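Local coordinates for protein carboxylesterase YBFK (Bacillus subtilis, PDB 4CCY) that hydrolyses carboxylic esters to an alcohol and a carboxylate, using the alpha/beta hydrolase fold, at residues Trp28-Glu33 and Asn73-Ser78; Gln19-Ser24 and Phe65-Trp70; Ala157-His162 and Phe253-Val258; Ala149-Pro154 and Val236-Gly241; Ser95-Ala100 and Glu209-Lys214. All blocks are in the same frame, centred on the assembly; numbering follows the deposited sequence.

In the fold
The five contacts fall into two touching pairs and one outlier. Interactions 1 and 2 meet where W28 CZ3 lies 3.3 Å from S67 O, their centres about 14 Å apart. Interactions 3 and 4 are about 11 Å apart between centres and touch where L238 CD2 of interaction 4 lies 3.4 Å from A256 CB of interaction 3. Interactions 1 and 3 lie on opposite sides of the chain's centre, about 31 Å between centres. Interaction 4 is nearest to chemistry: the S153 side chain is about 4 Å from those of H273 and E244, charge-relay residues by similarity. In interaction 3, the I159 side chain approaches a bound sodium ion to about 9 Å. Interaction 5 touches none of the others.

Interaction 1 (Trp28-Glu33 and Asn73-Ser78); sequences WPIESE and NIAAWS
W28 presents one indole face to I74 on helix 71-80, a CH-pi contact between the loop before strand 33-37 and a helix of the alpha/beta hydrolase fold. I74 CG2 sits 4.0 Å from the centroid of the five-membered ring of W28 and 19° off its normal, hence squarely over the face. The same isoleucine has CG1 anti to its amide nitrogen (chi1 -160°), which carries CG1 to the six-membered end of the indole, 3.6 Å from W28 CZ2. The indole also touches I47 of strand 42-49.

P29 follows and crosses I74 at about a right angle. Its CD lies 3.4 Å from I74 CG2, tighter than usual for two carbons, so this methyl touches both the pyrrolidine and the indole face. P29 CG also rests 3.9 Å from A75 CB, one residue along the helix.

I30 completes the row by dividing its branches. CG2 faces A75 CB at 4.1 Å, whereas CG1 is held between backbone N and carbonyl carbon (chi1 64°) and extends CD1 toward the next helical turn. There S78 OG is hydrogen-bonded to T83 OG1, and it is S78 CB that meets I30 CD1 at 3.6 Å.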
# COMPACT_ATOMS: atom_id res chain seq x y z
N TRP A 28 -7.62 -8.07 -13.55
CA TRP A 28 -8.30 -6.77 -13.50
C TRP A 28 -9.68 -6.92 -14.11
O TRP A 28 -9.79 -7.24 -15.29
CB TRP A 28 -7.48 -5.72 -14.23
CG TRP A 28 -7.51 -4.36 -13.59
CD1 TRP A 28 -8.22 -3.23 -14.02
CD2 TRP A 28 -6.77 -3.91 -12.40
NE1 TRP A 28 -7.99 -2.16 -13.19
CE2 TRP A 28 -7.13 -2.50 -12.20
CE3 TRP A 28 -5.88 -4.52 -11.51
CZ2 TRP A 28 -6.60 -1.74 -11.16
CZ3 TRP A 28 -5.36 -3.75 -10.47
CH2 TRP A 28 -5.72 -2.40 -10.29
N PRO A 29 -10.74 -6.71 -13.32
CA PRO A 29 -12.11 -7.02 -13.72
C PRO A 29 -12.78 -5.95 -14.59
O PRO A 29 -13.89 -6.16 -15.07
CB PRO A 29 -12.82 -7.11 -12.37
CG PRO A 29 -12.15 -6.05 -11.56
CD PRO A 29 -10.69 -6.14 -11.95
N ILE A 30 -12.13 -4.80 -14.75
CA ILE A 30 -12.69 -3.69 -15.52
C ILE A 30 -11.63 -3.10 -16.46
O ILE A 30 -10.45 -3.44 -16.36
CB ILE A 30 -13.28 -2.59 -14.60
CG1 ILE A 30 -12.17 -1.94 -13.75
CG2 ILE A 30 -14.43 -3.15 -13.75
CD1 ILE A 30 -12.65 -0.89 -12.77
N GLU A 31 -12.06 -2.22 -17.36
CA GLU A 31 -11.16 -1.49 -18.26
C GLU A 31 -10.33 -0.49 -17.46
O GLU A 31 -10.79 0.02 -16.44
CB GLU A 31 -11.95 -0.74 -19.34
CG GLU A 31 -12.83 -1.63 -20.21
CD GLU A 31 -12.04 -2.68 -20.98
OE1 GLU A 31 -10.95 -2.35 -21.50
OE2 GLU A 31 -12.52 -3.83 -21.08
N SER A 32 -9.13 -0.21 -17.93
CA SER A 32 -8.25 0.73 -17.24
C SER A 32 -7.19 1.27 -18.17
O SER A 32 -6.95 0.71 -19.24
CB SER A 32 -7.58 0.06 -16.05
OG SER A 32 -6.74 -0.98 -16.50
N GLU A 33 -6.55 2.35 -17.75
CA GLU A 33 -5.51 2.99 -18.54
C GLU A 33 -4.23 2.91 -17.74
O GLU A 33 -4.18 3.39 -16.61
CB GLU A 33 -5.86 4.46 -18.80
CG GLU A 33 -7.04 4.69 -19.73
CD GLU A 33 -7.52 6.14 -19.74
OE1 GLU A 33 -7.22 6.90 -18.79
OE2 GLU A 33 -8.20 6.53 -20.72
N ASN A 73 -10.74 -5.55 -5.31
CA ASN A 73 -11.35 -4.36 -4.74
C ASN A 73 -11.70 -3.31 -5.80
O ASN A 73 -12.57 -2.46 -5.58
CB ASN A 73 -10.41 -3.76 -3.71
CG ASN A 73 -9.73 -4.82 -2.88
OD1 ASN A 73 -8.57 -5.14 -3.12
ND2 ASN A 73 -10.45 -5.40 -1.92
N ILE A 74 -11.03 -3.39 -6.95
CA ILE A 74 -11.08 -2.29 -7.91
C ILE A 74 -12.44 -2.05 -8.55
O ILE A 74 -12.82 -0.90 -8.78
CB ILE A 74 -9.91 -2.35 -8.94
CG1 ILE A 74 -9.70 -0.98 -9.59
CG2 ILE A 74 -10.07 -3.47 -9.94
CD1 ILE A 74 -9.06 0.01 -8.63
N ALA A 75 -13.20 -3.11 -8.82
CA ALA A 75 -14.54 -2.91 -9.41
C ALA A 75 -15.46 -2.12 -8.47
O ALA A 75 -16.10 -1.16 -8.89
CB ALA A 75 -15.18 -4.22 -9.83
N ALA A 76 -15.51 -2.52 -7.20
CA ALA A 76 -16.35 -1.81 -6.21
C ALA A 76 -15.98 -0.32 -6.09
O ALA A 76 -16.86 0.56 -6.14
CB ALA A 76 -16.28 -2.48 -4.85
N TRP A 77 -14.69 -0.03 -5.97
CA TRP A 77 -14.25 1.34 -5.74
C TRP A 77 -14.30 2.23 -6.95
O TRP A 77 -14.43 3.45 -6.83
CB TRP A 77 -12.88 1.36 -5.09
CG TRP A 77 -12.86 0.67 -3.74
CD1 TRP A 77 -13.95 0.43 -2.89
CD2 TRP A 77 -11.69 0.13 -3.04
NE1 TRP A 77 -13.54 -0.22 -1.75
CE2 TRP A 77 -12.20 -0.43 -1.77
CE3 TRP A 77 -10.33 0.04 -3.32
CZ2 TRP A 77 -11.36 -1.04 -0.86
CZ3 TRP A 77 -9.50 -0.56 -2.38
CH2 TRP A 77 -9.99 -1.09 -1.18
N SER A 78 -14.22 1.62 -8.14
CA SER A 78 -14.21 2.39 -9.39
C SER A 78 -15.59 2.59 -9.99
O SER A 78 -15.70 3.11 -11.11
CB SER A 78 -13.25 1.77 -10.41
OG SER A 78 -11.94 1.71 -9.85

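Interaction 2 (Gln19-Ser24 and Phe65-Trp70); sequences QAYDQS and FSSAMW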
# COMPACT_ATOMS: atom_id res chain seq x y z
N GLN A 19 6.81 -9.85 -17.12
CA GLN A 19 5.90 -10.84 -17.69
C GLN A 19 4.90 -11.34 -16.65
O GLN A 19 3.70 -11.39 -16.92
CB GLN A 19 6.67 -12.00 -18.34
CG GLN A 19 7.29 -11.64 -19.70
CD GLN A 19 8.20 -12.73 -20.25
OE1 GLN A 19 8.43 -13.76 -19.60
NE2 GLN A 19 8.72 -12.52 -21.46
N ALA A 20 5.38 -11.69 -15.46
CA ALA A 20 4.50 -12.14 -14.38
C ALA A 20 3.47 -11.06 -13.97
O ALA A 20 2.31 -11.39 -13.75
CB ALA A 20 5.31 -12.62 -13.18
N TYR A 21 3.92 -9.80 -13.87
CA TYR A 21 3.05 -8.64 -13.59
C TYR A 21 1.93 -8.53 -14.63
O TYR A 21 0.77 -8.37 -14.28
CB TYR A 21 3.90 -7.35 -13.60
CG TYR A 21 3.31 -6.12 -12.91
CD1 TYR A 21 1.92 -5.92 -12.82
CD2 TYR A 21 4.14 -5.15 -12.38
CE1 TYR A 21 1.40 -4.80 -12.20
CE2 TYR A 21 3.63 -4.01 -11.77
CZ TYR A 21 2.25 -3.84 -11.68
OH TYR A 21 1.73 -2.72 -11.08
N ASP A 22 2.29 -8.60 -15.92
CA ASP A 22 1.27 -8.56 -16.97
C ASP A 22 0.27 -9.71 -16.86
O ASP A 22 -0.92 -9.52 -17.07
CB ASP A 22 1.91 -8.51 -18.36
CG ASP A 22 2.64 -7.20 -18.62
OD1 ASP A 22 2.37 -6.20 -17.90
OD2 ASP A 22 3.49 -7.17 -19.53
N GLN A 23 0.76 -10.90 -16.49
CA GLN A 23 -0.14 -12.04 -16.20
C GLN A 23 -1.11 -11.67 -15.11
O GLN A 23 -2.31 -11.87 -15.26
CB GLN A 23 0.61 -13.26 -15.69
CG GLN A 23 1.92 -13.58 -16.35
CD GLN A 23 1.72 -14.32 -17.63
OE1 GLN A 23 1.14 -13.79 -18.56
NE2 GLN A 23 2.19 -15.55 -17.68
N SER A 24 -0.58 -11.14 -14.00
CA SER A 24 -1.40 -10.84 -12.83
C SER A 24 -2.52 -9.88 -13.18
O SER A 24 -3.61 -9.97 -12.62
CB SER A 24 -0.54 -10.26 -11.70
OG SER A 24 0.28 -11.25 -11.13
N PHE A 65 3.96 -6.30 -3.63
CA PHE A 65 2.71 -6.71 -4.30
C PHE A 65 2.37 -5.97 -5.59
O PHE A 65 1.72 -6.53 -6.46
CB PHE A 65 1.52 -6.60 -3.36
CG PHE A 65 1.38 -7.77 -2.40
CD1 PHE A 65 2.33 -8.00 -1.43
CD2 PHE A 65 0.29 -8.62 -2.48
CE1 PHE A 65 2.21 -9.05 -0.54
CE2 PHE A 65 0.15 -9.68 -1.59
CZ PHE A 65 1.11 -9.90 -0.62
N SER A 66 2.83 -4.72 -5.70
CA SER A 66 2.47 -3.83 -6.84
C SER A 66 0.97 -3.54 -6.87
O SER A 66 0.20 -4.13 -6.10
CB SER A 66 2.87 -4.46 -8.18
OG SER A 66 1.90 -5.43 -8.55
N SER A 67 0.56 -2.66 -7.78
CA SER A 67 -0.86 -2.31 -7.97
C SER A 67 -1.77 -3.47 -8.38
O SER A 67 -3.00 -3.37 -8.27
CB SER A 67 -0.99 -1.17 -8.98
OG SER A 67 -0.56 0.04 -8.37
N ALA A 68 -1.16 -4.56 -8.86
CA ALA A 68 -1.90 -5.78 -9.25
C ALA A 68 -2.80 -6.34 -8.13
O ALA A 68 -3.85 -6.92 -8.40
CB ALA A 68 -0.94 -6.86 -9.74
N MET A 69 -2.39 -6.13 -6.87
CA MET A 69 -3.10 -6.67 -5.70
C MET A 69 -4.51 -6.09 -5.49
O MET A 69 -5.31 -6.66 -4.75
CB MET A 69 -2.27 -6.50 -4.42
CG MET A 69 -2.03 -5.05 -4.01
SD MET A 69 -1.65 -4.92 -2.25
CE MET A 69 -3.31 -4.96 -1.57
N TRP A 70 -4.82 -4.98 -6.15
CA TRP A 70 -6.16 -4.40 -6.06
C TRP A 70 -7.24 -5.05 -6.90
O TRP A 70 -8.38 -4.57 -6.90
CB TRP A 70 -6.13 -2.88 -6.32
CG TRP A 70 -5.21 -2.15 -5.38
CD1 TRP A 70 -4.02 -1.49 -5.70
CD2 TRP A 70 -5.36 -2.00 -3.93
NE1 TRP A 70 -3.45 -0.95 -4.57
CE2 TRP A 70 -4.20 -1.22 -3.48
CE3 TRP A 70 -6.31 -2.41 -2.99
CZ2 TRP A 70 -4.02 -0.87 -2.14
CZ3 TRP A 70 -6.11 -2.08 -1.64
CH2 TRP A 70 -5.00 -1.32 -1.23
O HOH W 1 -4.44 -7.73 -11.06
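S66 OG, which touches the ring of Y21, is gripped from its own loop and from a third helix. The amide of A68 donates to S66 OG over 3.2 Å at an N-H...O angle of 152°, and Q199 NE2 of helix 194-205 also bonds to this oxygen. The bond from A68 N, two residues on, defines an ST turn at the start of the 3-10 segment 67-70.

The hydroxyl oxygen lies above one face of the Y21 ring, shifted toward the rim, with Y21 CZ 3.5 Å from S66 OG. Y21 reaches this place from helix 12-24 because its CG is anti to the amide nitrogen (chi1 -161°), which directs the phenol at the loop. Beyond the ring, Y21 OH and S67 OG bond to the two carboxylate oxygens of D87, OD2 and OD1 respectively, so one acidic group ties both segments together.

Nearer the helix end the contact is carbon on carbon: S24 CB meets A68 CB at 3.9 Å. One water then spans the backbones, donating to S24 O at 2.9 Å and to A68 O at 2.8 Å.

Thus helix 12-24 is docked through buried side chains onto the later part of the loop after strand 56-60, a loop whose start, directly after the strand, often supplies an oxyanion-hole amide in alpha/beta hydrolases.

Interaction 3 (Ala157-His162 and Phe253-Val258); sequences AFISFH and FERASV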
# COMPACT_ATOMS: atom_id res chain seq x y z
N ALA A 157 4.02 2.13 11.82
CA ALA A 157 3.23 3.36 11.92
C ALA A 157 2.59 3.55 13.29
O ALA A 157 2.80 4.58 13.93
CB ALA A 157 2.18 3.44 10.81
N PHE A 158 1.81 2.56 13.75
CA PHE A 158 1.13 2.67 15.06
C PHE A 158 1.76 1.87 16.19
O PHE A 158 1.54 2.18 17.36
CB PHE A 158 -0.36 2.35 14.92
CG PHE A 158 -1.07 3.28 14.00
CD1 PHE A 158 -1.52 4.51 14.46
CD2 PHE A 158 -1.22 2.96 12.65
CE1 PHE A 158 -2.15 5.40 13.59
CE2 PHE A 158 -1.85 3.84 11.78
CZ PHE A 158 -2.31 5.06 12.25
N ILE A 159 2.54 0.85 15.83
CA ILE A 159 3.27 0.03 16.79
C ILE A 159 4.49 -0.62 16.10
O ILE A 159 4.53 -0.69 14.87
CB ILE A 159 2.32 -1.03 17.44
CG1 ILE A 159 2.76 -1.37 18.87
CG2 ILE A 159 2.16 -2.26 16.58
CD1 ILE A 159 2.35 -0.34 19.90
N SER A 160 5.48 -1.03 16.89
CA SER A 160 6.71 -1.67 16.39
C SER A 160 6.47 -3.08 15.84
O SER A 160 5.60 -3.79 16.34
CB SER A 160 7.75 -1.79 17.51
OG SER A 160 8.11 -0.52 18.00
N PHE A 161 7.25 -3.47 14.84
CA PHE A 161 7.21 -4.84 14.29
C PHE A 161 7.66 -5.83 15.34
O PHE A 161 8.43 -5.47 16.25
CB PHE A 161 8.18 -4.99 13.12
CG PHE A 161 7.68 -4.47 11.81
CD1 PHE A 161 6.37 -4.67 11.40
CD2 PHE A 161 8.56 -3.82 10.94
CE1 PHE A 161 5.93 -4.21 10.16
CE2 PHE A 161 8.13 -3.35 9.70
CZ PHE A 161 6.81 -3.54 9.31
N HIS A 162 7.21 -7.08 15.22
CA HIS A 162 7.88 -8.19 15.92
C HIS A 162 9.26 -8.25 15.34
O HIS A 162 9.42 -8.05 14.14
CB HIS A 162 7.18 -9.53 15.67
CG HIS A 162 5.79 -9.62 16.25
ND1 HIS A 162 5.50 -9.24 17.51
CD2 HIS A 162 4.58 -10.06 15.69
CE1 HIS A 162 4.19 -9.43 17.75
NE2 HIS A 162 3.63 -9.93 16.63
N PHE A 253 -4.09 -0.91 17.54
CA PHE A 253 -5.49 -0.46 17.63
C PHE A 253 -5.76 0.45 18.84
O PHE A 253 -6.25 1.57 18.68
CB PHE A 253 -6.44 -1.68 17.62
CG PHE A 253 -7.84 -1.35 18.06
CD1 PHE A 253 -8.75 -0.80 17.17
CD2 PHE A 253 -8.24 -1.59 19.38
CE1 PHE A 253 -10.04 -0.49 17.57
CE2 PHE A 253 -9.53 -1.28 19.79
CZ PHE A 253 -10.43 -0.74 18.89
N GLU A 254 -5.43 -0.04 20.04
CA GLU A 254 -5.58 0.75 21.26
C GLU A 254 -4.88 2.12 21.17
O GLU A 254 -5.49 3.17 21.46
CB GLU A 254 -5.09 -0.03 22.49
CG GLU A 254 -6.04 -1.14 22.92
CD GLU A 254 -5.68 -1.75 24.26
OE1 GLU A 254 -5.08 -1.05 25.11
OE2 GLU A 254 -6.01 -2.94 24.48
N ARG A 255 -3.61 2.11 20.76
CA ARG A 255 -2.83 3.33 20.60
C ARG A 255 -3.46 4.32 19.60
O ARG A 255 -3.66 5.49 19.91
CB ARG A 255 -1.38 2.99 20.22
CG ARG A 255 -0.41 4.14 20.45
CD ARG A 255 1.05 3.77 20.21
NE ARG A 255 1.83 5.00 20.20
CZ ARG A 255 2.32 5.60 19.11
NH1 ARG A 255 2.17 5.05 17.91
NH2 ARG A 255 2.99 6.74 19.23
N ALA A 256 -3.79 3.84 18.41
CA ALA A 256 -4.41 4.68 17.39
C ALA A 256 -5.74 5.27 17.87
O ALA A 256 -6.00 6.46 17.69
CB ALA A 256 -4.62 3.89 16.10
N SER A 257 -6.58 4.42 18.48
CA SER A 257 -7.88 4.83 18.99
C SER A 257 -7.76 5.95 20.02
O SER A 257 -8.58 6.85 20.02
CB SER A 257 -8.62 3.63 19.60
OG SER A 257 -8.99 2.72 18.58
N VAL A 258 -6.74 5.88 20.86
CA VAL A 258 -6.54 6.88 21.91
C VAL A 258 -6.04 8.21 21.33
O VAL A 258 -6.50 9.28 21.73
CB VAL A 258 -5.57 6.38 23.02
CG1 VAL A 258 -5.26 7.50 24.02
CG2 VAL A 258 -6.17 5.20 23.76
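R255 leaves helix 249-259 with CG anti to the amide nitrogen (chi1 -163°) and runs extended to NE, which brings the edge of its guanidinium to F158 O, 16° out of the group's plane. There NH1 of R255 donates to F158 O at 3.0 Å with an N-H...O angle of 154°. The donor stands well above the carbonyl plane, and R255 CD comes within 3.3 Å of F158 O. R255 NH2 is engaged by F224 O and by a salt bridge to D226, so the head group ties three pieces of chain together.

The ring of F158 meets the helix itself: CD1 lies 3.6 Å from A256 CB, approached obliquely. L238 of strand 236-241 touches both F158 and A256. I159 makes a looser contact, its CD1 4.3 Å from R255 CD.

The arrangement joins the segment after short strand 156-157 to the helix that follows strand 236-241, a sheet-flanking helix of the alpha/beta hydrolase fold.

Interaction 4 (Ala149-Pro154 and Val236-Gly241); sequences AVVISP and VLLMFG
A149 and L237 open a ladder of four backbone hydrogen bonds between two parallel strands whose axes differ in direction by 12°. L237 N donates to A149 O at 2.8 Å, and V151 N to L237 O at 2.7 Å and a nearly straight 177°. M239 N then donates to V151 O at 2.9 Å, and S153 N to M239 O at 2.8 Å.

Apolar contacts line both faces. V150 and L237 lie side by side, CG1 of V150 3.9 Å from CD2 of L237. On the face with A149, CD1 of L238 reaches V151 CG1 at 3.6 Å and also meets P154, which crosses the F240 side chain at about a right angle.

Past the ladder a water takes over, donating to S153 OG at 2.6 Å and accepting from G241 N at 2.9 Å; S153 OG also bonds to H273 O.

These are neighbouring parallel strands of the alpha/beta hydrolase sheet, and their C-terminal ends border H273 and E244, charge-relay residues by similarity.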
# COMPACT_ATOMS: atom_id res chain seq x y z
N ALA A 149 -8.89 9.24 4.38
CA ALA A 149 -7.75 8.33 4.31
C ALA A 149 -8.08 6.97 4.92
O ALA A 149 -8.62 6.90 6.02
CB ALA A 149 -6.54 8.95 5.00
N VAL A 150 -7.73 5.91 4.19
CA VAL A 150 -7.95 4.52 4.62
C VAL A 150 -6.60 3.81 4.75
O VAL A 150 -5.85 3.67 3.78
CB VAL A 150 -8.83 3.72 3.63
CG1 VAL A 150 -9.04 2.30 4.13
CG2 VAL A 150 -10.17 4.41 3.39
N VAL A 151 -6.32 3.33 5.96
CA VAL A 151 -5.07 2.68 6.26
C VAL A 151 -5.32 1.22 6.68
O VAL A 151 -5.91 0.96 7.73
CB VAL A 151 -4.33 3.46 7.37
CG1 VAL A 151 -3.05 2.76 7.79
CG2 VAL A 151 -4.06 4.89 6.92
N ILE A 152 -4.87 0.29 5.85
CA ILE A 152 -5.10 -1.15 6.09
C ILE A 152 -3.79 -1.89 6.39
O ILE A 152 -2.85 -1.82 5.60
CB ILE A 152 -5.83 -1.85 4.90
CG1 ILE A 152 -7.06 -1.05 4.44
CG2 ILE A 152 -6.23 -3.28 5.26
CD1 ILE A 152 -7.64 -1.51 3.11
N SER A 153 -3.74 -2.57 7.53
CA SER A 153 -2.59 -3.37 7.96
C SER A 153 -1.26 -2.64 7.77
O SER A 153 -0.36 -3.15 7.08
CB SER A 153 -2.57 -4.71 7.22
OG SER A 153 -3.81 -5.38 7.40
N PRO A 154 -1.13 -1.44 8.37
CA PRO A 154 0.03 -0.60 8.07
C PRO A 154 1.36 -1.25 8.50
O PRO A 154 1.40 -2.06 9.44
CB PRO A 154 -0.25 0.70 8.86
CG PRO A 154 -1.21 0.29 9.94
CD PRO A 154 -2.04 -0.82 9.36
N VAL A 236 -9.65 9.38 9.20
CA VAL A 236 -8.89 8.17 8.97
C VAL A 236 -9.76 6.96 9.30
O VAL A 236 -10.44 6.93 10.34
CB VAL A 236 -7.58 8.16 9.81
CG1 VAL A 236 -6.87 6.81 9.73
CG2 VAL A 236 -6.64 9.28 9.38
N LEU A 237 -9.75 5.97 8.40
CA LEU A 237 -10.23 4.63 8.69
C LEU A 237 -9.03 3.69 8.80
O LEU A 237 -8.24 3.57 7.85
CB LEU A 237 -11.18 4.13 7.59
CG LEU A 237 -11.50 2.63 7.61
CD1 LEU A 237 -12.32 2.22 8.84
CD2 LEU A 237 -12.20 2.22 6.33
N LEU A 238 -8.89 3.04 9.96
CA LEU A 238 -7.78 2.13 10.25
C LEU A 238 -8.27 0.70 10.46
O LEU A 238 -9.10 0.44 11.35
CB LEU A 238 -7.02 2.60 11.50
CG LEU A 238 -5.78 1.78 11.89
CD1 LEU A 238 -4.76 1.71 10.76
CD2 LEU A 238 -5.14 2.33 13.16
N MET A 239 -7.75 -0.23 9.66
CA MET A 239 -8.19 -1.62 9.71
C MET A 239 -7.03 -2.58 9.92
O MET A 239 -6.02 -2.52 9.23
CB MET A 239 -8.96 -1.99 8.42
CG MET A 239 -10.17 -1.09 8.15
SD MET A 239 -11.08 -1.56 6.66
CE MET A 239 -11.94 -3.01 7.24
N PHE A 240 -7.18 -3.46 10.89
CA PHE A 240 -6.24 -4.56 11.09
C PHE A 240 -6.98 -5.88 10.97
O PHE A 240 -8.20 -5.94 11.17
CB PHE A 240 -5.63 -4.51 12.49
CG PHE A 240 -4.91 -3.24 12.82
CD1 PHE A 240 -3.60 -3.03 12.40
CD2 PHE A 240 -5.53 -2.26 13.60
CE1 PHE A 240 -2.93 -1.86 12.74
CE2 PHE A 240 -4.86 -1.09 13.93
CZ PHE A 240 -3.56 -0.89 13.50
N GLY A 241 -6.23 -6.94 10.67
CA GLY A 241 -6.76 -8.30 10.69
C GLY A 241 -6.43 -8.95 12.02
O GLY A 241 -5.33 -8.78 12.55
O HOH W 2 -3.58 -6.19 9.84

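Interaction 5 (Ser95-Ala100 and Glu209-Lys214); sequences SIPSAA and EQRSLK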
# COMPACT_ATOMS: atom_id res chain seq x y z
N SER A 95 7.24 1.18 -11.66
CA SER A 95 7.82 2.50 -11.45
C SER A 95 9.35 2.43 -11.59
O SER A 95 9.96 1.42 -11.22
CB SER A 95 7.35 3.10 -10.12
OG SER A 95 5.94 3.26 -10.15
N ILE A 96 9.95 3.47 -12.17
CA ILE A 96 11.38 3.46 -12.55
C ILE A 96 12.19 4.50 -11.76
O ILE A 96 12.17 5.69 -12.08
CB ILE A 96 11.57 3.71 -14.07
CG1 ILE A 96 10.68 2.78 -14.89
CG2 ILE A 96 13.03 3.56 -14.48
CD1 ILE A 96 10.16 3.42 -16.16
N PRO A 97 12.90 4.05 -10.72
CA PRO A 97 13.58 5.01 -9.85
C PRO A 97 14.68 5.81 -10.57
O PRO A 97 15.45 5.26 -11.34
CB PRO A 97 14.19 4.13 -8.75
CG PRO A 97 13.43 2.84 -8.79
CD PRO A 97 13.01 2.66 -10.23
N SER A 98 14.69 7.12 -10.33
CA SER A 98 15.85 7.96 -10.62
C SER A 98 16.57 8.21 -9.29
O SER A 98 17.14 7.28 -8.74
CB SER A 98 15.43 9.26 -11.31
OG SER A 98 14.52 9.99 -10.50
N ALA A 99 16.53 9.43 -8.75
CA ALA A 99 17.02 9.69 -7.39
C ALA A 99 16.31 8.79 -6.38
O ALA A 99 15.08 8.67 -6.39
CB ALA A 99 16.81 11.15 -7.00
N ALA A 100 17.09 8.15 -5.51
CA ALA A 100 16.52 7.30 -4.47
C ALA A 100 15.64 8.11 -3.51
O ALA A 100 16.02 9.19 -3.05
CB ALA A 100 17.62 6.58 -3.71
N GLU A 209 18.76 -3.36 -7.07
CA GLU A 209 18.89 -2.69 -5.77
C GLU A 209 18.06 -1.40 -5.65
O GLU A 209 17.59 -1.06 -4.55
CB GLU A 209 20.36 -2.52 -5.32
CG GLU A 209 21.27 -1.79 -6.29
CD GLU A 209 22.72 -1.75 -5.83
OE1 GLU A 209 23.39 -2.81 -5.80
OE2 GLU A 209 23.21 -0.64 -5.51
N GLN A 210 17.87 -0.71 -6.77
CA GLN A 210 17.04 0.50 -6.83
C GLN A 210 15.56 0.23 -6.56
O GLN A 210 14.81 1.13 -6.22
CB GLN A 210 17.18 1.18 -8.20
CG GLN A 210 18.40 2.06 -8.35
CD GLN A 210 18.59 2.53 -9.79
OE1 GLN A 210 18.90 1.72 -10.67
NE2 GLN A 210 18.42 3.82 -10.03
N ARG A 211 15.15 -1.02 -6.75
CA ARG A 211 13.76 -1.43 -6.54
C ARG A 211 13.64 -2.40 -5.36
O ARG A 211 12.60 -3.06 -5.18
CB ARG A 211 13.18 -2.02 -7.83
CG ARG A 211 13.15 -1.03 -8.99
CD ARG A 211 12.35 -1.52 -10.19
NE ARG A 211 12.79 -0.77 -11.36
CZ ARG A 211 12.15 -0.68 -12.52
NH1 ARG A 211 10.98 -1.28 -12.73
NH2 ARG A 211 12.69 0.03 -13.50
N SER A 212 14.69 -2.47 -4.55
CA SER A 212 14.68 -3.29 -3.34
C SER A 212 14.36 -2.42 -2.14
O SER A 212 15.06 -1.45 -1.87
CB SER A 212 16.04 -3.97 -3.14
OG SER A 212 16.33 -4.83 -4.22
N LEU A 213 13.29 -2.76 -1.44
CA LEU A 213 12.92 -2.04 -0.24
C LEU A 213 13.98 -2.28 0.82
O LEU A 213 14.43 -3.41 1.01
CB LEU A 213 11.56 -2.51 0.27
CG LEU A 213 10.34 -2.00 -0.52
CD1 LEU A 213 9.14 -2.85 -0.15
CD2 LEU A 213 10.08 -0.53 -0.27
N LYS A 214 14.39 -1.21 1.48
CA LYS A 214 15.38 -1.30 2.56
C LYS A 214 15.14 -0.20 3.61
O LYS A 214 14.66 0.88 3.26
CB LYS A 214 16.81 -1.24 2.01
CG LYS A 214 17.30 0.15 1.60
CD LYS A 214 18.42 0.06 0.57
CE LYS A 214 17.86 -0.24 -0.82
NZ LYS A 214 18.92 -0.47 -1.84
O HOH W 3 17.40 5.14 -7.33
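R211 turns one face of its guanidinium to the carbonyl of S95, with S95 O 3.3 Å from R211 CZ and above the middle of the group. P97 CD approaches obliquely, 3.6 Å from R211 NE. This joins the short strand 96-97, at the margin of the alpha/beta hydrolase sheet, to the loop after helix 194-205, within the insertion between strands 146-152 and 236-241, where many relatives carry a cap.

The carbonyl over the cation is consistent with an electrostatic attraction. Although R211 NH1 is also 3.3 Å from S95 O, the angle is too poor for a hydrogen bond. That nitrogen is instead bonded to N93 O and Y18 OH, which would limit rotation of the group. I96 runs alongside the arginine, with CG1 3.7 Å from R211 NH2.

The R211 chain, extended from CG to NE (chi2 -170°, chi3 -159°), crosses P97 at about a right angle and brings R211 CG to 3.9 Å from P97 CG. The same proline carbon, P97 CG, lies 3.4 Å from Q210 O.

Q210 and S98 are linked through solvent at the outer end: one water donates to S98 O at 2.6 Å and accepts from Q210 NE2 at 3.2 Å.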